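Local coordinates for chromosomal replication initiator protein dnaA (Aquifex aeolicus, PDB 1L8Q) that probably initiates and regulates chromosomal replication by binding the replication origin in its ATP-bound form, at residues L33-G44 / E131-P142; Q232-Y241 / L315-I323. One frame throughout, in Å; residues are numbered along the deposited sequence.

Followed from its N terminus, the chain enters the AAA+ region, where interaction 1 closes the first long loop: E131-P142 returns to L33-G44 after 86 intervening residues that supply two further strands and several helices. This joins the first and fourth strands in chain order at the middle of the parallel sheet, beside the P-loop. Interaction 2 begins only after that loop is complete, in domain IV, which probably binds double-stranded DNA. There L315-I323, near the C terminus, packs back on Q232-Y241. The two loops follow in series and neither cross nor nest; their centres lie about 52 Å apart, so each ties together its own domain.

Interaction 1 of 2, residues L33-G44 / E131-P142; sequences LGSLYNPIFIYG and EKQIILASDRHP
In the parallel sheet of the AAA+ nucleotide-binding domain, strand 40-43, which leads into the P-loop, lies beside strand 133-138, and their pairing illustrates how side-chain amides can extend a sheet's bonding beyond its strands. I40 N donates to I134 O and L136 N to I40 O (2.8 Å), a pattern continued by I42 with L136 and S138. Before the strand, N38 acts as a backbone mimic: its OD1 takes I134 N in the carbonyl plane, on a lone pair (2.8 Å), while ND2 gives a bond to K132 O. Q133, with CG anti to the backbone N (chi1 -176°) and the chain bent at chi2, turns its amide back to the loop 33-38. OE1 accepts from G34 N, and NE2 donates to Y37 O (2.8 Å) and to I134 O (3.2 Å), which receives I40 N from the opposite face of its plane. G34 CA makes a CA-H...O contact with E131 O (3.3 Å); its positive phi favours glycine.

On one face of the sheet F41 reaches across L136 CB and S138 CB, and P142 CG lies over the centre of its ring, 3.7 Å from the centroid, in a CH-pi contact; F156 also meets this ring. At the strand end, H141 turns its edge to the face of Y43 in an offset edge-to-face pair (planes at 81°), while H141 ND1 is hydrogen-bonded to Q143 N. I40 and I135 lie side by side on the other face, I40 also touching helix 20-31. G44 O accepts from K50, an ATP-binding lysine. With both amides engaged at each end, the turn before strand 40-43 is pinned to the neighbouring strand by side-chain-to-backbone bonds, which probably holds the register of the strand that delivers the P-loop.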
loop_
_atom_site.group_PDB
_atom_site.type_symbol
_atom_site.label_atom_id
_atom_site.label_comp_id
_atom_site.label_asym_id
_atom_site.label_seq_id
_atom_site.Cartn_x
_atom_site.Cartn_y
_atom_site.Cartn_z
ATOM N N LEU A 33 -9.861 25.533 -11.243
ATOM C CA LEU A 33 -10.206 25.181 -9.868
ATOM C C LEU A 33 -11.681 25.243 -9.537
ATOM O O LEU A 33 -12.338 26.275 -9.734
ATOM C CB LEU A 33 -9.433 26.043 -8.880
ATOM C CG LEU A 33 -8.033 25.551 -8.536
ATOM C CD1 LEU A 33 -7.493 26.355 -7.371
ATOM C CD2 LEU A 33 -8.055 24.055 -8.205
ATOM N N GLY A 34 -12.184 24.123 -9.014
ATOM C CA GLY A 34 -13.560 23.997 -8.584
ATOM C C GLY A 34 -14.624 24.072 -9.658
ATOM O O GLY A 34 -15.788 23.884 -9.356
ATOM N N SER A 35 -14.250 24.307 -10.907
ATOM C CA SER A 35 -15.262 24.500 -11.935
ATOM C C SER A 35 -15.457 23.381 -12.956
ATOM O O SER A 35 -16.488 23.323 -13.630
ATOM C CB SER A 35 -15.005 25.804 -12.666
ATOM O OG SER A 35 -14.507 26.777 -11.759
ATOM N N LEU A 36 -14.469 22.514 -13.093
ATOM C CA LEU A 36 -14.519 21.467 -14.090
ATOM C C LEU A 36 -14.890 20.134 -13.438
ATOM O O LEU A 36 -15.876 19.486 -13.804
ATOM C CB LEU A 36 -13.146 21.341 -14.733
ATOM C CG LEU A 36 -13.012 21.260 -16.248
ATOM C CD1 LEU A 36 -11.665 20.609 -16.609
ATOM C CD2 LEU A 36 -14.177 20.503 -16.877
ATOM N N TYR A 37 -14.087 19.731 -12.469
ATOM C CA TYR A 37 -14.311 18.490 -11.776
ATOM C C TYR A 37 -14.400 18.747 -10.305
ATOM O O TYR A 37 -13.486 19.305 -9.723
ATOM C CB TYR A 37 -13.140 17.549 -12.009
ATOM C CG TYR A 37 -12.814 17.295 -13.449
ATOM C CD1 TYR A 37 -13.791 16.841 -14.344
ATOM C CD2 TYR A 37 -11.524 17.472 -13.921
ATOM C CE1 TYR A 37 -13.485 16.596 -15.682
ATOM C CE2 TYR A 37 -11.209 17.217 -15.255
ATOM C CZ TYR A 37 -12.196 16.789 -16.123
ATOM O OH TYR A 37 -11.875 16.544 -17.417
ATOM N N ASN A 38 -15.482 18.313 -9.688
ATOM C CA ASN A 38 -15.633 18.471 -8.261
ATOM C C ASN A 38 -16.697 17.524 -7.792
ATOM O O ASN A 38 -17.833 17.642 -8.180
ATOM C CB ASN A 38 -16.018 19.919 -7.911
ATOM C CG ASN A 38 -15.357 20.411 -6.602
ATOM O OD1 ASN A 38 -14.402 19.799 -6.087
ATOM N ND2 ASN A 38 -15.860 21.519 -6.073
ATOM N N PRO A 39 -16.317 16.551 -6.987
ATOM C CA PRO A 39 -14.940 16.388 -6.558
ATOM C C PRO A 39 -14.148 15.484 -7.480
ATOM O O PRO A 39 -14.695 14.870 -8.404
ATOM C CB PRO A 39 -15.084 15.665 -5.226
ATOM C CG PRO A 39 -16.425 15.006 -5.276
ATOM C CD PRO A 39 -17.196 15.508 -6.446
ATOM N N ILE A 40 -12.848 15.412 -7.207
ATOM C CA ILE A 40 -11.964 14.450 -7.822
ATOM C C ILE A 40 -11.690 13.408 -6.751
ATOM O O ILE A 40 -11.320 13.758 -5.639
ATOM C CB ILE A 40 -10.648 15.103 -8.198
ATOM C CG1 ILE A 40 -10.843 16.090 -9.328
ATOM C CG2 ILE A 40 -9.615 14.053 -8.601
ATOM C CD1 ILE A 40 -9.599 16.819 -9.662
ATOM N N PHE A 41 -11.861 12.131 -7.087
ATOM C CA PHE A 41 -11.655 11.051 -6.127
ATOM C C PHE A 41 -10.657 10.087 -6.722
ATOM O O PHE A 41 -10.991 9.339 -7.640
ATOM C CB PHE A 41 -12.974 10.329 -5.886
ATOM C CG PHE A 41 -12.940 9.349 -4.775
ATOM C CD1 PHE A 41 -12.308 8.121 -4.928
ATOM C CD2 PHE A 41 -13.580 9.627 -3.575
ATOM C CE1 PHE A 41 -12.289 7.197 -3.885
ATOM C CE2 PHE A 41 -13.585 8.702 -2.531
ATOM C CZ PHE A 41 -12.943 7.489 -2.686
ATOM N N ILE A 42 -9.426 10.114 -6.218
ATOM C CA ILE A 42 -8.384 9.233 -6.712
ATOM C C ILE A 42 -8.257 7.978 -5.857
ATOM O O ILE A 42 -8.229 8.060 -4.646
ATOM C CB ILE A 42 -7.049 9.966 -6.700
ATOM C CG1 ILE A 42 -7.080 11.155 -7.648
ATOM C CG2 ILE A 42 -5.906 9.018 -7.077
ATOM C CD1 ILE A 42 -5.983 12.176 -7.335
ATOM N N TYR A 43 -8.165 6.813 -6.490
ATOM C CA TYR A 43 -7.987 5.576 -5.740
ATOM C C TYR A 43 -6.984 4.604 -6.380
ATOM O O TYR A 43 -6.824 4.536 -7.605
ATOM C CB TYR A 43 -9.315 4.884 -5.485
ATOM C CG TYR A 43 -9.958 4.341 -6.716
ATOM C CD1 TYR A 43 -9.878 2.985 -7.030
ATOM C CD2 TYR A 43 -10.640 5.171 -7.571
ATOM C CE1 TYR A 43 -10.464 2.484 -8.157
ATOM C CE2 TYR A 43 -11.243 4.689 -8.696
ATOM C CZ TYR A 43 -11.157 3.335 -8.988
ATOM O OH TYR A 43 -11.771 2.850 -10.120
ATOM N N GLY A 44 -6.308 3.859 -5.519
ATOM C CA GLY A 44 -5.312 2.911 -5.943
ATOM C C GLY A 44 -4.642 2.289 -4.743
ATOM O O GLY A 44 -4.784 2.757 -3.603
ATOM N N GLU A 131 -18.138 26.349 -5.250
ATOM C CA GLU A 131 -17.268 25.901 -6.319
ATOM C C GLU A 131 -15.808 25.891 -5.882
ATOM O O GLU A 131 -14.933 26.314 -6.624
ATOM C CB GLU A 131 -17.449 26.758 -7.571
ATOM C CG GLU A 131 -18.795 26.551 -8.260
ATOM C CD GLU A 131 -18.943 27.372 -9.535
ATOM O OE1 GLU A 131 -18.876 28.624 -9.457
ATOM O OE2 GLU A 131 -19.130 26.768 -10.614
ATOM N N LYS A 132 -15.560 25.419 -4.668
ATOM C CA LYS A 132 -14.194 25.266 -4.161
ATOM C C LYS A 132 -13.754 23.835 -4.445
ATOM O O LYS A 132 -14.568 22.901 -4.374
ATOM C CB LYS A 132 -14.130 25.563 -2.668
ATOM C CG LYS A 132 -14.369 26.995 -2.352
ATOM C CD LYS A 132 -13.559 27.869 -3.288
ATOM C CE LYS A 132 -13.684 29.359 -2.938
ATOM N NZ LYS A 132 -12.861 30.206 -3.852
ATOM N N GLN A 133 -12.481 23.661 -4.781
ATOM C CA GLN A 133 -12.006 22.368 -5.250
ATOM C C GLN A 133 -11.807 21.379 -4.134
ATOM O O GLN A 133 -11.212 21.690 -3.107
ATOM C CB GLN A 133 -10.711 22.525 -6.049
ATOM C CG GLN A 133 -10.191 21.229 -6.658
ATOM C CD GLN A 133 -11.047 20.742 -7.838
ATOM O OE1 GLN A 133 -11.208 21.452 -8.832
ATOM N NE2 GLN A 133 -11.595 19.546 -7.719
ATOM N N ILE A 134 -12.305 20.176 -4.343
ATOM C CA ILE A 134 -12.128 19.109 -3.393
ATOM C C ILE A 134 -11.420 17.980 -4.099
ATOM O O ILE A 134 -11.809 17.592 -5.199
ATOM C CB ILE A 134 -13.475 18.618 -2.908
ATOM C CG1 ILE A 134 -14.253 19.755 -2.234
ATOM C CG2 ILE A 134 -13.296 17.446 -1.961
ATOM C CD1 ILE A 134 -15.750 19.502 -2.171
ATOM N N ILE A 135 -10.351 17.471 -3.496
ATOM C CA ILE A 135 -9.697 16.303 -4.030
ATOM C C ILE A 135 -9.583 15.270 -2.925
ATOM O O ILE A 135 -9.038 15.548 -1.859
ATOM C CB ILE A 135 -8.332 16.647 -4.592
ATOM C CG1 ILE A 135 -8.451 17.763 -5.601
ATOM C CG2 ILE A 135 -7.700 15.429 -5.273
ATOM C CD1 ILE A 135 -7.149 18.132 -6.221
ATOM N N LEU A 136 -10.143 14.087 -3.170
ATOM C CA LEU A 136 -10.093 13.007 -2.208
ATOM C C LEU A 136 -9.199 11.938 -2.750
ATOM O O LEU A 136 -9.013 11.840 -3.960
ATOM C CB LEU A 136 -11.478 12.396 -1.998
ATOM C CG LEU A 136 -12.576 13.232 -1.365
ATOM C CD1 LEU A 136 -12.005 14.244 -0.410
ATOM C CD2 LEU A 136 -13.317 13.901 -2.447
ATOM N N ALA A 137 -8.652 11.122 -1.862
ATOM C CA ALA A 137 -7.884 9.961 -2.276
ATOM C C ALA A 137 -8.235 8.817 -1.345
ATOM O O ALA A 137 -8.555 9.033 -0.158
ATOM C CB ALA A 137 -6.438 10.236 -2.230
ATOM N N SER A 138 -8.214 7.604 -1.885
ATOM C CA SER A 138 -8.610 6.435 -1.132
ATOM C C SER A 138 -7.887 5.236 -1.667
ATOM O O SER A 138 -7.343 5.283 -2.762
ATOM C CB SER A 138 -10.105 6.208 -1.233
ATOM O OG SER A 138 -10.425 4.890 -0.800
ATOM N N ASP A 139 -7.871 4.158 -0.902
ATOM C CA ASP A 139 -7.209 2.962 -1.365
ATOM C C ASP A 139 -8.221 2.092 -2.069
ATOM O O ASP A 139 -7.902 1.015 -2.535
ATOM C CB ASP A 139 -6.538 2.192 -0.204
ATOM C CG ASP A 139 -7.544 1.592 0.753
ATOM O OD1 ASP A 139 -8.691 2.075 0.789
ATOM O OD2 ASP A 139 -7.291 0.636 1.509
ATOM N N ARG A 140 -9.459 2.538 -2.125
ATOM C CA ARG A 140 -10.478 1.731 -2.766
ATOM C C ARG A 140 -11.562 2.606 -3.344
ATOM O O ARG A 140 -11.747 3.743 -2.918
ATOM C CB ARG A 140 -11.058 0.723 -1.776
ATOM C CG ARG A 140 -11.832 1.350 -0.650
ATOM C CD ARG A 140 -11.965 0.466 0.548
ATOM N NE ARG A 140 -10.672 -0.073 0.946
ATOM C CZ ARG A 140 -10.470 -0.830 2.018
ATOM N NH1 ARG A 140 -11.480 -1.149 2.816
ATOM N NH2 ARG A 140 -9.251 -1.269 2.291
ATOM N N HIS A 141 -12.256 2.067 -4.333
ATOM C CA HIS A 141 -13.363 2.733 -5.014
ATOM C C HIS A 141 -14.451 3.083 -4.007
ATOM O O HIS A 141 -14.651 2.353 -3.059
ATOM C CB HIS A 141 -13.925 1.752 -6.062
ATOM C CG HIS A 141 -14.863 2.369 -7.043
ATOM N ND1 HIS A 141 -16.195 2.591 -6.761
ATOM C CD2 HIS A 141 -14.662 2.806 -8.310
ATOM C CE1 HIS A 141 -16.767 3.159 -7.807
ATOM N NE2 HIS A 141 -15.858 3.302 -8.759
ATOM N N PRO A 142 -15.147 4.193 -4.189
ATOM C CA PRO A 142 -16.247 4.547 -3.273
ATOM C C PRO A 142 -17.218 3.382 -3.037
ATOM O O PRO A 142 -17.620 3.178 -1.895
ATOM C CB PRO A 142 -16.931 5.703 -3.978
ATOM C CG PRO A 142 -15.800 6.347 -4.769
ATOM C CD PRO A 142 -14.925 5.217 -5.222
HETATM O O HOH W 1 -13.553 28.344 -8.161
#

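Interaction 2 of 2, residues Q232-Y241 / L315-I323; sequences QIVEFVANYY and LEKQAFDKI
Q232 begins the contact between helices 216-241 and 308-323, its side chain running antiparallel alongside that of I323, with its CB 3.5 Å from I323 CG1. Water 2 donates to Q232 OE1 and, weakly, to I323 O. One residue on, I233 CG1 meets I323 CD1 at 3.6 Å, the two side chains lying nearly perpendicular; I233 also rests on C272. F236 is the knob of the interface: CG, anti to the backbone N (chi1 178°), carries the ring into the hole formed by L315, Q318, A319 and I323. Its CZ approaches Q318 CB to 3.5 Å, and A319 N lies over one face. Further along, Y240 offers a ring face to L315 CD2, a CH-pi contact of 4.0 Å to the centroid, whereas Y241 receives L315 CD1 at its ring edge. Replacing I323 by an alanine would probably leave Q232 CB and I233 CG1 without their apolar partner and open a gap beside F236. The short axes run at 131° and 10.4 Å apart, an oblique knob-into-hole packing that seats helix 308-323 on the end of helix 216-241 within domain IV, the helix-turn-helix domain that probably binds double-stranded DNA.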
loop_
_atom_site.group_PDB
_atom_site.type_symbol
_atom_site.label_atom_id
_atom_site.label_comp_id
_atom_site.label_asym_id
_atom_site.label_seq_id
_atom_site.Cartn_x
_atom_site.Cartn_y
_atom_site.Cartn_z
ATOM N N GLN A 232 15.491 -26.024 2.858
ATOM C CA GLN A 232 15.825 -26.887 3.978
ATOM C C GLN A 232 14.571 -27.161 4.790
ATOM O O GLN A 232 14.380 -28.263 5.290
ATOM C CB GLN A 232 16.889 -26.246 4.863
ATOM C CG GLN A 232 18.321 -26.543 4.462
ATOM C CD GLN A 232 19.322 -25.975 5.459
ATOM O OE1 GLN A 232 19.775 -24.836 5.317
ATOM N NE2 GLN A 232 19.655 -26.758 6.478
ATOM N N ILE A 233 13.707 -26.157 4.910
ATOM C CA ILE A 233 12.462 -26.335 5.642
ATOM C C ILE A 233 11.540 -27.311 4.913
ATOM O O ILE A 233 10.854 -28.117 5.538
ATOM C CB ILE A 233 11.778 -24.990 5.906
ATOM C CG1 ILE A 233 12.424 -24.316 7.119
ATOM C CG2 ILE A 233 10.303 -25.189 6.154
ATOM C CD1 ILE A 233 11.883 -22.962 7.426
ATOM N N VAL A 234 11.552 -27.259 3.586
ATOM C CA VAL A 234 10.761 -28.182 2.804
ATOM C C VAL A 234 11.287 -29.598 3.000
ATOM O O VAL A 234 10.513 -30.519 3.249
ATOM C CB VAL A 234 10.729 -27.803 1.317
ATOM C CG1 VAL A 234 10.061 -28.911 0.497
ATOM C CG2 VAL A 234 9.986 -26.487 1.129
ATOM N N GLU A 235 12.605 -29.766 2.911
ATOM C CA GLU A 235 13.221 -31.060 3.185
ATOM C C GLU A 235 12.764 -31.545 4.556
ATOM O O GLU A 235 12.493 -32.726 4.751
ATOM C CB GLU A 235 14.747 -30.954 3.210
ATOM C CG GLU A 235 15.420 -30.775 1.865
ATOM C CD GLU A 235 16.921 -30.526 1.993
ATOM O OE1 GLU A 235 17.402 -30.271 3.128
ATOM O OE2 GLU A 235 17.620 -30.584 0.957
ATOM N N PHE A 236 12.692 -30.621 5.509
ATOM C CA PHE A 236 12.328 -30.976 6.872
ATOM C C PHE A 236 10.911 -31.514 6.966
ATOM O O PHE A 236 10.700 -32.635 7.417
ATOM C CB PHE A 236 12.503 -29.790 7.806
ATOM C CG PHE A 236 12.110 -30.078 9.205
ATOM C CD1 PHE A 236 12.901 -30.880 10.003
ATOM C CD2 PHE A 236 10.938 -29.560 9.728
ATOM C CE1 PHE A 236 12.535 -31.161 11.292
ATOM C CE2 PHE A 236 10.569 -29.833 11.017
ATOM C CZ PHE A 236 11.368 -30.642 11.804
ATOM N N VAL A 237 9.940 -30.712 6.546
ATOM C CA VAL A 237 8.546 -31.127 6.585
ATOM C C VAL A 237 8.394 -32.496 5.944
ATOM O O VAL A 237 7.615 -33.332 6.410
ATOM C CB VAL A 237 7.638 -30.111 5.891
ATOM C CG1 VAL A 237 6.324 -30.754 5.476
ATOM C CG2 VAL A 237 7.407 -28.899 6.798
ATOM N N ALA A 238 9.170 -32.732 4.894
ATOM C CA ALA A 238 9.164 -34.019 4.210
ATOM C C ALA A 238 9.522 -35.149 5.163
ATOM O O ALA A 238 8.649 -35.866 5.644
ATOM C CB ALA A 238 10.131 -33.998 3.035
ATOM N N ASN A 239 10.815 -35.294 5.433
ATOM C CA ASN A 239 11.323 -36.358 6.297
ATOM C C ASN A 239 10.459 -36.640 7.529
ATOM O O ASN A 239 10.515 -37.737 8.084
ATOM C CB ASN A 239 12.765 -36.067 6.715
ATOM C CG ASN A 239 13.655 -35.738 5.532
ATOM O OD1 ASN A 239 13.581 -36.383 4.484
ATOM N ND2 ASN A 239 14.496 -34.721 5.689
ATOM N N TYR A 240 9.666 -35.654 7.955
ATOM C CA TYR A 240 8.777 -35.844 9.099
ATOM C C TYR A 240 7.392 -36.355 8.689
ATOM O O TYR A 240 6.810 -37.199 9.366
ATOM C CB TYR A 240 8.641 -34.561 9.928
ATOM C CG TYR A 240 7.989 -34.799 11.277
ATOM C CD1 TYR A 240 8.741 -35.224 12.369
ATOM C CD2 TYR A 240 6.618 -34.627 11.448
ATOM C CE1 TYR A 240 8.146 -35.462 13.603
ATOM C CE2 TYR A 240 6.013 -34.865 12.679
ATOM C CZ TYR A 240 6.782 -35.282 13.752
ATOM O OH TYR A 240 6.189 -35.517 14.974
ATOM N N TYR A 241 6.872 -35.842 7.578
ATOM C CA TYR A 241 5.531 -36.196 7.127
ATOM C C TYR A 241 5.491 -37.432 6.250
ATOM O O TYR A 241 4.429 -38.017 6.044
ATOM C CB TYR A 241 4.896 -35.030 6.381
ATOM C CG TYR A 241 4.176 -34.067 7.280
ATOM C CD1 TYR A 241 4.768 -33.605 8.444
ATOM C CD2 TYR A 241 2.897 -33.627 6.972
ATOM C CE1 TYR A 241 4.112 -32.730 9.276
ATOM C CE2 TYR A 241 2.231 -32.747 7.796
ATOM C CZ TYR A 241 2.845 -32.301 8.949
ATOM O OH TYR A 241 2.193 -31.422 9.783
ATOM N N LEU A 315 7.519 -28.604 15.511
ATOM C CA LEU A 315 8.121 -28.518 14.193
ATOM C C LEU A 315 8.906 -27.212 14.050
ATOM O O LEU A 315 10.000 -27.184 13.471
ATOM C CB LEU A 315 7.044 -28.617 13.108
ATOM C CG LEU A 315 6.272 -29.935 13.032
ATOM C CD1 LEU A 315 5.239 -29.886 11.919
ATOM C CD2 LEU A 315 7.231 -31.085 12.822
ATOM N N GLU A 316 8.339 -26.136 14.591
ATOM C CA GLU A 316 8.964 -24.824 14.558
ATOM C C GLU A 316 10.315 -24.868 15.240
ATOM O O GLU A 316 11.305 -24.378 14.707
ATOM C CB GLU A 316 8.075 -23.793 15.253
ATOM C CG GLU A 316 6.810 -23.440 14.493
ATOM C CD GLU A 316 5.900 -22.532 15.291
ATOM O OE1 GLU A 316 6.122 -22.394 16.510
ATOM O OE2 GLU A 316 4.967 -21.951 14.699
ATOM N N LYS A 317 10.354 -25.471 16.420
ATOM C CA LYS A 317 11.579 -25.531 17.207
ATOM C C LYS A 317 12.654 -26.384 16.536
ATOM O O LYS A 317 13.821 -26.006 16.477
ATOM C CB LYS A 317 11.278 -26.026 18.626
ATOM C CG LYS A 317 10.433 -25.040 19.447
ATOM C CD LYS A 317 9.763 -25.708 20.645
ATOM C CE LYS A 317 8.926 -24.703 21.448
ATOM N NZ LYS A 317 8.072 -23.841 20.562
ATOM N N GLN A 318 12.257 -27.531 16.014
ATOM C CA GLN A 318 13.203 -28.380 15.316
ATOM C C GLN A 318 13.762 -27.663 14.084
ATOM O O GLN A 318 14.980 -27.551 13.922
ATOM C CB GLN A 318 12.556 -29.709 14.942
ATOM C CG GLN A 318 12.204 -30.566 16.146
ATOM C CD GLN A 318 13.417 -30.894 17.022
ATOM O OE1 GLN A 318 14.410 -31.445 16.541
ATOM N NE2 GLN A 318 13.322 -30.574 18.309
ATOM N N ALA A 319 12.870 -27.164 13.232
ATOM C CA ALA A 319 13.281 -26.388 12.068
ATOM C C ALA A 319 14.308 -25.319 12.452
ATOM O O ALA A 319 15.321 -25.159 11.778
ATOM C CB ALA A 319 12.082 -25.746 11.406
ATOM N N PHE A 320 14.054 -24.597 13.537
ATOM C CA PHE A 320 14.988 -23.564 13.975
ATOM C C PHE A 320 16.388 -24.121 14.261
ATOM O O PHE A 320 17.382 -23.658 13.699
ATOM C CB PHE A 320 14.454 -22.844 15.206
ATOM C CG PHE A 320 15.412 -21.859 15.789
ATOM C CD1 PHE A 320 15.478 -20.576 15.302
ATOM C CD2 PHE A 320 16.238 -22.214 16.832
ATOM C CE1 PHE A 320 16.338 -19.663 15.852
ATOM C CE2 PHE A 320 17.106 -21.312 17.376
ATOM C CZ PHE A 320 17.155 -20.031 16.887
ATOM N N ASP A 321 16.453 -25.112 15.135
ATOM C CA ASP A 321 17.719 -25.726 15.515
ATOM C C ASP A 321 18.459 -26.350 14.330
ATOM O O ASP A 321 19.691 -26.407 14.319
ATOM C CB ASP A 321 17.485 -26.810 16.574
ATOM C CG ASP A 321 17.111 -26.241 17.932
ATOM O OD1 ASP A 321 17.194 -25.007 18.122
ATOM O OD2 ASP A 321 16.729 -26.964 18.875
ATOM N N LYS A 322 17.709 -26.825 13.340
ATOM C CA LYS A 322 18.317 -27.521 12.210
ATOM C C LYS A 322 18.637 -26.617 11.030
ATOM O O LYS A 322 19.554 -26.896 10.267
ATOM C CB LYS A 322 17.420 -28.669 11.735
ATOM C CG LYS A 322 16.957 -29.613 12.846
ATOM C CD LYS A 322 17.945 -30.741 13.072
ATOM C CE LYS A 322 17.395 -31.764 14.060
ATOM N NZ LYS A 322 17.382 -31.237 15.448
ATOM N N ILE A 323 17.887 -25.534 10.880
ATOM C CA ILE A 323 18.042 -24.692 9.708
ATOM C C ILE A 323 18.473 -23.253 9.976
ATOM O O ILE A 323 18.938 -22.581 9.075
ATOM C CB ILE A 323 16.753 -24.731 8.877
ATOM C CG1 ILE A 323 16.522 -26.160 8.359
ATOM C CG2 ILE A 323 16.819 -23.731 7.722
ATOM C CD1 ILE A 323 15.060 -26.501 8.075
HETATM O O HOH W 2 21.415 -23.326 6.967
#